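Local coordinates for SAM-dependent methyltransferase (Anabaena variabilis ATCC 29413, PDB 3GGD), which binds S-adenosyl-L-homocysteine and probably transfers methyl groups from S-adenosyl-L-methionine, at residues W35-E40 and Y129-F134; L52-E57 and Q76-V81; I137-R142 and E205-D210. One frame throughout, in Å; residues are numbered along the deposited sequence.

Interaction 1. Residues W35-E40 and Y129-F134; sequences WDANVE and YMRTGF. With SAH (S-adenosyl-L-homocysteine), chain E; EDO (1,2-ethanediol), chain K; EDO (1,2-ethanediol), chain L.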
loop_
_atom_site.group_PDB
_atom_site.type_symbol
_atom_site.label_atom_id
_atom_site.label_comp_id
_atom_site.label_asym_id
_atom_site.label_seq_id
_atom_site.Cartn_x
_atom_site.Cartn_y
_atom_site.Cartn_z
ATOM N N TRP A 35 5.793 8.422 0.863
ATOM C CA TRP A 35 6.201 7.011 0.740
ATOM C C TRP A 35 6.901 6.664 -0.582
ATOM O O TRP A 35 7.315 5.510 -0.774
ATOM C CB TRP A 35 4.980 6.110 0.862
ATOM C CG TRP A 35 3.906 6.544 -0.078
ATOM C CD1 TRP A 35 3.787 6.229 -1.403
ATOM C CD2 TRP A 35 2.837 7.428 0.227
ATOM N NE1 TRP A 35 2.678 6.873 -1.942
ATOM C CE2 TRP A 35 2.086 7.615 -0.955
ATOM C CE3 TRP A 35 2.433 8.088 1.391
ATOM C CZ2 TRP A 35 0.950 8.429 -0.998
ATOM C CZ3 TRP A 35 1.312 8.896 1.347
ATOM C CH2 TRP A 35 0.589 9.058 0.157
ATOM N N ASP A 36 7.082 7.644 -1.457
ATOM C CA ASP A 36 7.503 7.354 -2.831
ATOM C C ASP A 36 9.041 7.275 -2.930
ATOM O O ASP A 36 9.694 8.069 -3.602
ATOM C CB ASP A 36 6.891 8.403 -3.771
ATOM C CG ASP A 36 6.978 8.026 -5.244
ATOM O OD1 ASP A 36 7.103 6.813 -5.571
ATOM O OD2 ASP A 36 6.870 8.950 -6.080
ATOM N N ALA A 37 9.600 6.315 -2.206
ATOM C CA ALA A 37 11.037 6.064 -2.189
ATOM C C ALA A 37 11.505 5.457 -3.519
ATOM O O ALA A 37 10.759 4.764 -4.176
ATOM C CB ALA A 37 11.388 5.070 -1.028
ATOM N N ASN A 38 12.755 5.700 -3.886
ATOM C CA ASN A 38 13.317 5.062 -5.058
ATOM C C ASN A 38 13.253 3.531 -4.911
ATOM O O ASN A 38 13.310 3.008 -3.797
ATOM C CB ASN A 38 14.742 5.544 -5.293
ATOM C CG ASN A 38 15.624 5.356 -4.099
ATOM O OD1 ASN A 38 15.400 5.973 -3.052
ATOM N ND2 ASN A 38 16.652 4.520 -4.244
ATOM N N VAL A 39 13.076 2.833 -6.036
ATOM C CA VAL A 39 12.822 1.384 -6.023
ATOM C C VAL A 39 13.880 0.582 -5.253
ATOM O O VAL A 39 13.575 -0.433 -4.625
ATOM C CB VAL A 39 12.648 0.830 -7.473
ATOM C CG1 VAL A 39 11.339 1.407 -8.088
ATOM C CG2 VAL A 39 13.936 1.092 -8.348
ATOM N N GLU A 40 15.114 1.038 -5.300
ATOM C CA GLU A 40 16.192 0.353 -4.617
ATOM C C GLU A 40 15.976 0.231 -3.109
ATOM O O GLU A 40 16.535 -0.669 -2.505
ATOM C CB GLU A 40 17.542 0.988 -4.903
ATOM C CG GLU A 40 17.961 0.944 -6.376
ATOM C CD GLU A 40 17.445 2.108 -7.237
ATOM O OE1 GLU A 40 16.670 2.945 -6.709
ATOM O OE2 GLU A 40 17.852 2.198 -8.449
ATOM N N TYR A 129 0.852 -7.766 -4.951
ATOM C CA TYR A 129 1.847 -6.969 -4.267
ATOM C C TYR A 129 1.116 -5.745 -3.716
ATOM O O TYR A 129 0.435 -5.021 -4.470
ATOM C CB TYR A 129 2.935 -6.490 -5.248
ATOM C CG TYR A 129 3.934 -5.513 -4.658
ATOM C CD1 TYR A 129 5.000 -5.953 -3.898
ATOM C CD2 TYR A 129 3.802 -4.139 -4.852
ATOM C CE1 TYR A 129 5.941 -5.041 -3.369
ATOM C CE2 TYR A 129 4.747 -3.232 -4.368
ATOM C CZ TYR A 129 5.818 -3.688 -3.613
ATOM O OH TYR A 129 6.756 -2.806 -3.087
HETATM N N MSE A 130 1.228 -5.529 -2.409
HETATM C CA MSE A 130 0.620 -4.369 -1.799
HETATM C C MSE A 130 1.574 -3.686 -0.824
HETATM O O MSE A 130 1.971 -4.249 0.208
HETATM C CB MSE A 130 -0.676 -4.750 -1.082
HETATM C CG MSE A 130 -1.437 -3.539 -0.563
HETATM SE SE MSE A 130 -3.218 -4.085 0.196
HETATM C CE MSE A 130 -2.563 -4.877 1.702
ATOM N N ARG A 131 1.916 -2.446 -1.144
ATOM C CA ARG A 131 2.837 -1.655 -0.331
ATOM C C ARG A 131 2.054 -0.504 0.328
ATOM O O ARG A 131 1.646 0.479 -0.323
ATOM C CB ARG A 131 3.978 -1.130 -1.206
ATOM C CG ARG A 131 5.032 -0.361 -0.405
ATOM C CD ARG A 131 6.230 0.044 -1.301
ATOM N NE ARG A 131 7.282 0.710 -0.529
ATOM C CZ ARG A 131 7.393 2.022 -0.406
ATOM N NH1 ARG A 131 6.527 2.815 -1.008
ATOM N NH2 ARG A 131 8.394 2.540 0.299
ATOM N N THR A 132 1.869 -0.645 1.628
ATOM C CA THR A 132 1.128 0.274 2.459
ATOM C C THR A 132 -0.270 0.547 1.943
ATOM O O THR A 132 -0.672 1.686 1.737
ATOM C CB THR A 132 1.923 1.543 2.787
ATOM O OG1 THR A 132 2.495 2.126 1.598
ATOM C CG2 THR A 132 3.058 1.191 3.826
ATOM N N GLY A 133 -1.025 -0.521 1.739
ATOM C CA GLY A 133 -2.411 -0.376 1.316
ATOM C C GLY A 133 -3.415 -0.586 2.422
ATOM O O GLY A 133 -4.597 -0.339 2.217
ATOM N N PHE A 134 -2.973 -0.968 3.627
ATOM C CA PHE A 134 -3.919 -1.357 4.682
ATOM C C PHE A 134 -3.887 -0.497 5.959
ATOM O O PHE A 134 -4.933 -0.237 6.575
ATOM C CB PHE A 134 -3.616 -2.810 5.075
ATOM C CG PHE A 134 -4.838 -3.740 5.094
ATOM C CD1 PHE A 134 -5.986 -3.404 5.753
ATOM C CD2 PHE A 134 -4.765 -4.991 4.515
ATOM C CE1 PHE A 134 -7.073 -4.273 5.794
ATOM C CE2 PHE A 134 -5.861 -5.876 4.542
ATOM C CZ PHE A 134 -7.013 -5.497 5.186
HETATM N N SAH E . 1.563 1.224 -3.030
HETATM C CA SAH E . 1.906 2.618 -3.415
HETATM C CB SAH E . 1.021 3.684 -2.734
HETATM C CG SAH E . 0.932 3.720 -1.198
HETATM S SD SAH E . -0.066 5.087 -0.579
HETATM C C SAH E . 3.370 2.932 -3.143
HETATM O O SAH E . 3.935 3.878 -3.747
HETATM O OXT SAH E . 4.003 2.281 -2.311
HETATM C "C5'" SAH E . -1.627 4.284 -0.351
HETATM C "C4'" SAH E . -2.413 4.107 -1.684
HETATM O "O4'" SAH E . -3.659 3.417 -1.426
HETATM C "C3'" SAH E . -2.828 5.395 -2.417
HETATM O "O3'" SAH E . -2.420 5.405 -3.774
HETATM C "C2'" SAH E . -4.350 5.396 -2.353
HETATM O "O2'" SAH E . -5.028 6.131 -3.393
HETATM C "C1'" SAH E . -4.665 3.913 -2.300
HETATM N N9 SAH E . -6.004 3.607 -1.783
HETATM C C8 SAH E . -6.578 4.207 -0.705
HETATM N N7 SAH E . -7.793 3.679 -0.479
HETATM C C5 SAH E . -7.995 2.732 -1.445
HETATM C C6 SAH E . -9.106 1.856 -1.800
HETATM N N6 SAH E . -10.210 1.949 -1.023
HETATM N N1 SAH E . -9.010 1.042 -2.861
HETATM C C2 SAH E . -7.870 1.031 -3.623
HETATM N N3 SAH E . -6.839 1.830 -3.346
HETATM C C4 SAH E . -6.851 2.697 -2.316
HETATM C C1 EDO K . 11.349 7.999 -6.425
HETATM O O1 EDO K . 12.383 7.398 -7.190
HETATM C C2 EDO K . 10.110 7.796 -7.264
HETATM O O2 EDO K . 9.550 9.054 -7.655
HETATM C C1 EDO L . 10.249 -0.539 2.282
HETATM O O1 EDO L . 10.408 0.735 1.632
HETATM C C2 EDO L . 10.010 -1.698 1.272
HETATM O O2 EDO L . 8.982 -1.423 0.270
#
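Arg131 NH1 donates to the backbone carbonyl of Trp35, with NH1 to Trp35 O at 2.8 Å and an N-H...O angle of 162°. The donor is tilted 31° from the carbonyl plane, while the oxygen lies close to the plane of the guanidinium. Arg131 NH2 reaches the same Trp35 O at 3.3 Å, but this second bond is weak. NH1 also donates to the carboxylate of the bound S-adenosyl-L-homocysteine, at 2.9 Å from its OXT. One nitrogen thus ties the loop 35-40 to the amino acid end of the ligand. The backbone of Arg131 takes the other charged group: its O accepts from the ligand N at 2.8 Å. On the far edge of the guanidinium a 1,2-ethanediol, probably from the crystallisation liquor, accepts from NE and NH2.

Arg131 reaches this place with CG anti to its own N (chi1 -177°) and the chain extended to NE. Ala37 CB lies obliquely to the guanidinium, 4.1 Å from NH2. The Trp35 indole turns away from Arg131 and lies against the ligand. The sulfur SD sits over one indole face, offset toward the rim, 3.3 Å from Trp35 CE2. Thr132 also lines the pocket, its OG1 near the ligand CG. Trp23, Asp85, Asp109 and Gly110 also bind the ligand.

The ligand's amino acid end is thus matched by a cationic side chain and a carbonyl oxygen. The positive charge of Arg131 probably favours an ionised carboxylate, and its bond to Trp35 O holds the loop 35-40 beside the bound ligand.

Interaction 2. Residues L52-E57 and Q76-V81; sequences LLFNPE and QFFPRV. With SO4 (sulfate ion), chain H.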
loop_
_atom_site.group_PDB
_atom_site.type_symbol
_atom_site.label_atom_id
_atom_site.label_comp_id
_atom_site.label_asym_id
_atom_site.label_seq_id
_atom_site.Cartn_x
_atom_site.Cartn_y
_atom_site.Cartn_z
ATOM N N LEU A 52 10.240 -16.200 -5.125
ATOM C CA LEU A 52 10.347 -17.634 -5.270
ATOM C C LEU A 52 9.044 -18.283 -4.818
ATOM O O LEU A 52 8.906 -19.492 -4.945
ATOM C CB LEU A 52 11.500 -18.187 -4.444
ATOM C CG LEU A 52 12.869 -17.543 -4.718
ATOM C CD1 LEU A 52 13.959 -18.224 -3.903
ATOM C CD2 LEU A 52 13.171 -17.652 -6.199
ATOM N N LEU A 53 8.097 -17.506 -4.288
ATOM C CA LEU A 53 6.845 -18.095 -3.798
ATOM C C LEU A 53 5.664 -17.856 -4.736
ATOM O O LEU A 53 4.662 -18.512 -4.592
ATOM C CB LEU A 53 6.505 -17.553 -2.403
ATOM C CG LEU A 53 7.538 -17.776 -1.300
ATOM C CD1 LEU A 53 7.195 -17.052 0.011
ATOM C CD2 LEU A 53 7.775 -19.296 -1.091
ATOM N N PHE A 54 5.753 -16.923 -5.686
ATOM C CA PHE A 54 4.626 -16.615 -6.559
ATOM C C PHE A 54 4.677 -17.460 -7.837
ATOM O O PHE A 54 5.709 -17.561 -8.445
ATOM C CB PHE A 54 4.710 -15.149 -7.007
ATOM C CG PHE A 54 4.155 -14.130 -6.027
ATOM C CD1 PHE A 54 3.976 -14.413 -4.684
ATOM C CD2 PHE A 54 3.852 -12.840 -6.478
ATOM C CE1 PHE A 54 3.495 -13.448 -3.820
ATOM C CE2 PHE A 54 3.383 -11.854 -5.597
ATOM C CZ PHE A 54 3.182 -12.184 -4.283
ATOM N N ASN A 55 3.552 -18.018 -8.278
ATOM C CA ASN A 55 3.513 -18.607 -9.621
ATOM C C ASN A 55 3.461 -17.455 -10.641
ATOM O O ASN A 55 2.475 -16.717 -10.658
ATOM C CB ASN A 55 2.259 -19.469 -9.784
ATOM C CG ASN A 55 2.049 -19.911 -11.232
ATOM O OD1 ASN A 55 2.818 -19.561 -12.176
ATOM N ND2 ASN A 55 0.995 -20.630 -11.424
ATOM N N PRO A 56 4.476 -17.326 -11.537
ATOM C CA PRO A 56 4.536 -16.124 -12.409
ATOM C C PRO A 56 3.582 -16.213 -13.629
ATOM O O PRO A 56 3.334 -15.167 -14.313
ATOM C CB PRO A 56 6.006 -16.085 -12.877
ATOM C CG PRO A 56 6.419 -17.524 -12.859
ATOM C CD PRO A 56 5.560 -18.282 -11.860
ATOM N N GLU A 57 3.042 -17.410 -13.854
ATOM C CA GLU A 57 1.951 -17.619 -14.826
ATOM C C GLU A 57 0.621 -16.914 -14.437
ATOM O O GLU A 57 -0.279 -16.804 -15.265
ATOM C CB GLU A 57 1.693 -19.127 -15.055
ATOM N N GLN A 76 9.005 -5.038 -15.125
ATOM C CA GLN A 76 10.274 -5.460 -15.773
ATOM C C GLN A 76 10.580 -6.933 -15.428
ATOM O O GLN A 76 11.277 -7.613 -16.136
ATOM C CB GLN A 76 11.398 -4.481 -15.394
ATOM C CG GLN A 76 11.170 -3.108 -16.084
ATOM C CD GLN A 76 11.746 -1.865 -15.342
ATOM O OE1 GLN A 76 11.930 -1.872 -14.109
ATOM N NE2 GLN A 76 12.002 -0.771 -16.106
ATOM N N PHE A 77 9.958 -7.445 -14.370
ATOM C CA PHE A 77 10.223 -8.808 -13.900
ATOM C C PHE A 77 9.070 -9.784 -14.151
ATOM O O PHE A 77 9.296 -10.958 -14.254
ATOM C CB PHE A 77 10.539 -8.787 -12.370
ATOM C CG PHE A 77 11.914 -8.250 -12.053
ATOM C CD1 PHE A 77 12.148 -6.882 -12.025
ATOM C CD2 PHE A 77 12.985 -9.122 -11.839
ATOM C CE1 PHE A 77 13.424 -6.386 -11.770
ATOM C CE2 PHE A 77 14.240 -8.638 -11.596
ATOM C CZ PHE A 77 14.479 -7.275 -11.564
ATOM N N PHE A 78 7.831 -9.307 -14.184
ATOM C CA PHE A 78 6.668 -10.184 -14.371
ATOM C C PHE A 78 6.038 -9.949 -15.731
ATOM O O PHE A 78 5.982 -8.808 -16.189
ATOM C CB PHE A 78 5.622 -9.928 -13.296
ATOM C CG PHE A 78 6.013 -10.421 -11.953
ATOM C CD1 PHE A 78 6.804 -9.641 -11.111
ATOM C CD2 PHE A 78 5.614 -11.665 -11.524
ATOM C CE1 PHE A 78 7.184 -10.084 -9.866
ATOM C CE2 PHE A 78 5.988 -12.140 -10.250
ATOM C CZ PHE A 78 6.792 -11.338 -9.426
ATOM N N PRO A 79 5.519 -11.016 -16.359
ATOM C CA PRO A 79 4.974 -10.869 -17.705
ATOM C C PRO A 79 3.742 -9.956 -17.801
ATOM O O PRO A 79 3.590 -9.248 -18.790
ATOM C CB PRO A 79 4.637 -12.317 -18.138
ATOM C CG PRO A 79 4.610 -13.121 -16.960
ATOM C CD PRO A 79 5.423 -12.405 -15.874
ATOM N N ARG A 80 2.903 -9.955 -16.774
ATOM C CA ARG A 80 1.673 -9.176 -16.820
ATOM C C ARG A 80 1.376 -8.533 -15.476
ATOM O O ARG A 80 1.198 -9.223 -14.466
ATOM C CB ARG A 80 0.504 -10.064 -17.256
ATOM C CG ARG A 80 -0.833 -9.334 -17.326
ATOM C CD ARG A 80 -1.980 -10.306 -17.565
ATOM N NE ARG A 80 -3.256 -9.596 -17.662
ATOM C CZ ARG A 80 -4.441 -10.189 -17.757
ATOM N NH1 ARG A 80 -4.551 -11.506 -17.749
ATOM N NH2 ARG A 80 -5.526 -9.441 -17.866
ATOM N N VAL A 81 1.297 -7.203 -15.481
ATOM C CA VAL A 81 1.037 -6.423 -14.272
ATOM C C VAL A 81 -0.194 -5.524 -14.455
ATOM O O VAL A 81 -0.361 -4.860 -15.478
ATOM C CB VAL A 81 2.275 -5.582 -13.876
ATOM C CG1 VAL A 81 1.988 -4.714 -12.612
ATOM C CG2 VAL A 81 3.559 -6.510 -13.680
HETATM S S SO4 H . -7.675 -5.432 -16.891
HETATM O O1 SO4 H . -6.766 -6.406 -17.511
HETATM O O2 SO4 H . -6.998 -4.227 -16.418
HETATM O O3 SO4 H . -8.344 -6.101 -15.785
HETATM O O4 SO4 H . -8.673 -4.999 -17.870
#
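The backbone carbonyl of Pro56 meets the ring of Pro79, with Pro56 O 3.6 Å from Pro79 CG. The two backbones come nearest close by, Pro56 CA and Phe78 CA being 6.6 Å apart. Segment 52-57 is irregular and leads from helix 43-50 to strand 60-63. Segment 76-81 leaves the weakly bonded end of helix 69-77 and turns into strand 81-85. Within the first segment Asn55 OD1 accepts from Glu57 N at 2.7 Å, which makes an Asx turn around Pro56. The donor stands above the plane of the Asn55 amide carbonyl.

The turn presents the Pro56 carbonyl to Pro79, whose CD also lies 3.8 Å from Pro56 O. These are carbon-to-oxygen packing contacts on the exposed side.

Farther in, two buried aromatic rings meet. Phe54 CD2 comes to 4.4 Å from Phe78 CE2, and the approach is oblique to both rings. Phe54 CG stands roughly opposite the carbonyl carbon (chi1 -83°), which points the ring toward Phe78. Both rings also rest on Leu60 of the central sheet and on Phe50 of helix 43-50. Phe78 touches Leu47 of that helix as well. Arg80 extends away from Pro56 toward a sulfate ion, probably from the crystallisation liquor, and NH2 donates to its O1.

The contact is apolar packing, well away from the ligand. It joins the connection into strand 60-63 to the turn that ends helix 69-77. That helix links the neighbouring parallel strands 60-63 and 81-85, the beta-alpha-beta unit of a Rossmann-like methyltransferase fold.

Interaction 3. Residues I137-R142 and E205-D210; sequences IPVEKR and ELYFPD. With CO (cobalt (II) ion), chain C.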
loop_
_atom_site.group_PDB
_atom_site.type_symbol
_atom_site.label_atom_id
_atom_site.label_comp_id
_atom_site.label_asym_id
_atom_site.label_seq_id
_atom_site.Cartn_x
_atom_site.Cartn_y
_atom_site.Cartn_z
ATOM N N ILE A 137 -6.227 2.427 6.436
ATOM C CA ILE A 137 -7.662 2.180 6.331
ATOM C C ILE A 137 -8.308 2.222 7.715
ATOM O O ILE A 137 -7.843 1.562 8.657
ATOM C CB ILE A 137 -7.977 0.827 5.614
ATOM C CG1 ILE A 137 -7.387 0.807 4.191
ATOM C CG2 ILE A 137 -9.510 0.535 5.585
ATOM C CD1 ILE A 137 -8.119 1.652 3.125
ATOM N N PRO A 138 -9.373 3.019 7.877
ATOM C CA PRO A 138 -10.061 2.987 9.165
ATOM C C PRO A 138 -10.422 1.546 9.550
ATOM O O PRO A 138 -10.856 0.770 8.692
ATOM C CB PRO A 138 -11.327 3.817 8.905
ATOM C CG PRO A 138 -10.885 4.757 7.827
ATOM C CD PRO A 138 -10.019 3.954 6.944
ATOM N N VAL A 139 -10.234 1.222 10.820
ATOM C CA VAL A 139 -10.398 -0.150 11.322
ATOM C C VAL A 139 -11.765 -0.738 10.993
ATOM O O VAL A 139 -11.855 -1.893 10.571
ATOM C CB VAL A 139 -10.063 -0.231 12.836
ATOM C CG1 VAL A 139 -10.512 -1.577 13.456
ATOM C CG2 VAL A 139 -8.551 -0.031 12.986
ATOM N N GLU A 140 -12.803 0.082 11.103
ATOM C CA GLU A 140 -14.155 -0.376 10.813
ATOM C C GLU A 140 -14.432 -0.659 9.315
ATOM O O GLU A 140 -15.459 -1.216 8.986
ATOM C CB GLU A 140 -15.198 0.591 11.379
ATOM C CG GLU A 140 -15.211 1.958 10.685
ATOM C CD GLU A 140 -14.177 3.008 11.216
ATOM O OE1 GLU A 140 -13.181 2.694 11.976
ATOM O OE2 GLU A 140 -14.426 4.190 10.833
ATOM N N LYS A 141 -13.511 -0.303 8.423
ATOM C CA LYS A 141 -13.662 -0.572 7.011
ATOM C C LYS A 141 -12.716 -1.642 6.511
ATOM O O LYS A 141 -12.770 -2.015 5.335
ATOM C CB LYS A 141 -13.460 0.728 6.234
ATOM C CG LYS A 141 -14.661 1.664 6.477
ATOM C CD LYS A 141 -14.299 3.074 6.165
ATOM C CE LYS A 141 -15.513 4.082 6.375
ATOM N NZ LYS A 141 -14.954 5.514 6.370
ATOM N N ARG A 142 -11.860 -2.145 7.391
ATOM C CA ARG A 142 -10.819 -3.085 6.979
ATOM C C ARG A 142 -11.335 -4.427 6.467
ATOM O O ARG A 142 -10.718 -5.009 5.589
ATOM C CB ARG A 142 -9.797 -3.316 8.098
ATOM C CG ARG A 142 -8.868 -2.120 8.280
ATOM C CD ARG A 142 -7.900 -2.315 9.440
ATOM N NE ARG A 142 -6.939 -1.200 9.531
ATOM C CZ ARG A 142 -5.815 -1.232 10.255
ATOM N NH1 ARG A 142 -5.498 -2.320 10.956
ATOM N NH2 ARG A 142 -5.004 -0.175 10.266
ATOM N N GLU A 205 -4.571 -12.713 11.089
ATOM C CA GLU A 205 -5.509 -13.690 11.642
ATOM C C GLU A 205 -6.955 -13.183 11.686
ATOM O O GLU A 205 -7.903 -13.940 11.441
ATOM C CB GLU A 205 -5.068 -14.120 13.034
ATOM C CG GLU A 205 -6.026 -15.086 13.736
ATOM C CD GLU A 205 -6.209 -16.434 13.003
ATOM O OE1 GLU A 205 -5.312 -16.858 12.249
ATOM O OE2 GLU A 205 -7.248 -17.098 13.217
ATOM N N LEU A 206 -7.126 -11.900 11.989
ATOM C CA LEU A 206 -8.441 -11.300 12.141
ATOM C C LEU A 206 -9.139 -11.232 10.787
ATOM O O LEU A 206 -10.287 -11.654 10.680
ATOM C CB LEU A 206 -8.335 -9.892 12.760
ATOM C CG LEU A 206 -9.604 -9.063 12.970
ATOM C CD1 LEU A 206 -10.641 -9.769 13.875
ATOM C CD2 LEU A 206 -9.266 -7.669 13.567
ATOM N N TYR A 207 -8.465 -10.692 9.771
ATOM C CA TYR A 207 -9.090 -10.494 8.466
ATOM C C TYR A 207 -8.949 -11.659 7.509
ATOM O O TYR A 207 -9.768 -11.782 6.566
ATOM C CB TYR A 207 -8.601 -9.190 7.779
ATOM C CG TYR A 207 -8.877 -7.983 8.644
ATOM C CD1 TYR A 207 -10.175 -7.623 8.961
ATOM C CD2 TYR A 207 -7.826 -7.262 9.229
ATOM C CE1 TYR A 207 -10.440 -6.555 9.820
ATOM C CE2 TYR A 207 -8.071 -6.183 10.095
ATOM C CZ TYR A 207 -9.369 -5.838 10.384
ATOM O OH TYR A 207 -9.603 -4.785 11.231
ATOM N N PHE A 208 -7.950 -12.508 7.751
ATOM C CA PHE A 208 -7.650 -13.632 6.879
ATOM C C PHE A 208 -7.475 -14.926 7.630
ATOM O O PHE A 208 -6.469 -15.602 7.498
ATOM C CB PHE A 208 -6.380 -13.357 6.071
ATOM C CG PHE A 208 -6.432 -12.076 5.257
ATOM C CD1 PHE A 208 -7.166 -12.009 4.079
ATOM C CD2 PHE A 208 -5.719 -10.946 5.662
ATOM C CE1 PHE A 208 -7.221 -10.813 3.337
ATOM C CE2 PHE A 208 -5.765 -9.765 4.925
ATOM C CZ PHE A 208 -6.517 -9.694 3.757
ATOM N N PRO A 209 -8.471 -15.307 8.403
ATOM C CA PRO A 209 -8.317 -16.533 9.178
ATOM C C PRO A 209 -8.198 -17.795 8.285
ATOM O O PRO A 209 -7.716 -18.827 8.742
ATOM C CB PRO A 209 -9.588 -16.571 10.044
ATOM C CG PRO A 209 -10.562 -15.796 9.256
ATOM C CD PRO A 209 -9.784 -14.692 8.580
ATOM N N ASP A 210 -8.671 -17.700 7.042
ATOM C CA ASP A 210 -8.613 -18.783 6.075
ATOM C C ASP A 210 -7.290 -18.790 5.294
ATOM O O ASP A 210 -7.146 -19.532 4.341
ATOM C CB ASP A 210 -9.812 -18.731 5.106
ATOM C CG ASP A 210 -10.081 -17.345 4.497
ATOM O OD1 ASP A 210 -9.625 -16.301 5.036
ATOM O OD2 ASP A 210 -10.875 -17.296 3.519
HETATM CO CO CO C . -11.498 -18.850 2.391
HETATM O O HOH W 1 -7.335 -3.981 12.537
#
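The end of helix 201-207 packs against the loop leading into helix 142-153, through Tyr207 and Arg142. Arg142 CB lies 3.4 Å from Tyr207 CZ, oblique to the ring. Arg142 CG lies anti to the carbonyl carbon (chi1 -74°) and the chain is extended to NE, which runs its methylenes past the hydroxyl: CD is 3.5 Å from Tyr207 OH. The guanidinium and ring planes stand 68° apart. Val139 CG1 adds a looser contact, 4.0 Å from Tyr207 OH.

A water bridges the polar ends. It lies in the ring plane, 2.7 Å from Tyr207 OH, and accepts a weak bond from Arg142 NH1. Arg142 NE donates to Ile137 O at 3.0 Å with an angle of 158°, so the loop fixes its own arginine; Ile198 O takes another bond from NH1. Leu206 CG lies over the centre of one Tyr207 face.

With an alanine here instead of Tyr207, the Arg142 methylene groups would probably lose their aromatic neighbour and the bridging water its hydroxyl partner.

Asp210 OD2 binds a cobalt ion at 2.0 Å together with His244, and Asp210 OD1 forms a salt bridge with Arg150. Such helix-end packing belongs to the connection after strand 127-131 of the Rossmann-like fold.

In the fold
Interaction 2 is nested along the chain inside the loop closed by interaction 1, and interaction 3 opens after both. The centres of interactions 1 and 2, 1 and 3, and 2 and 3 are about 18, 20 and 27 Å apart. Interactions 1 and 2 sit on or at strands of the seven-stranded sheet. Interaction 1 lies at the end of strand 127-131, in the ligand pocket. Interaction 2 lies at the entries to strands 60-63 and 81-85. The segments of interaction 3 lie after strand 127-131 and before strand 211-217. Interactions 1 and 3 touch where Phe134 packs on Phe208 and Arg142. Segment 129-134, which begins in the pocket, therefore reaches the packing around helix 142-153, while interaction 2 remains separate.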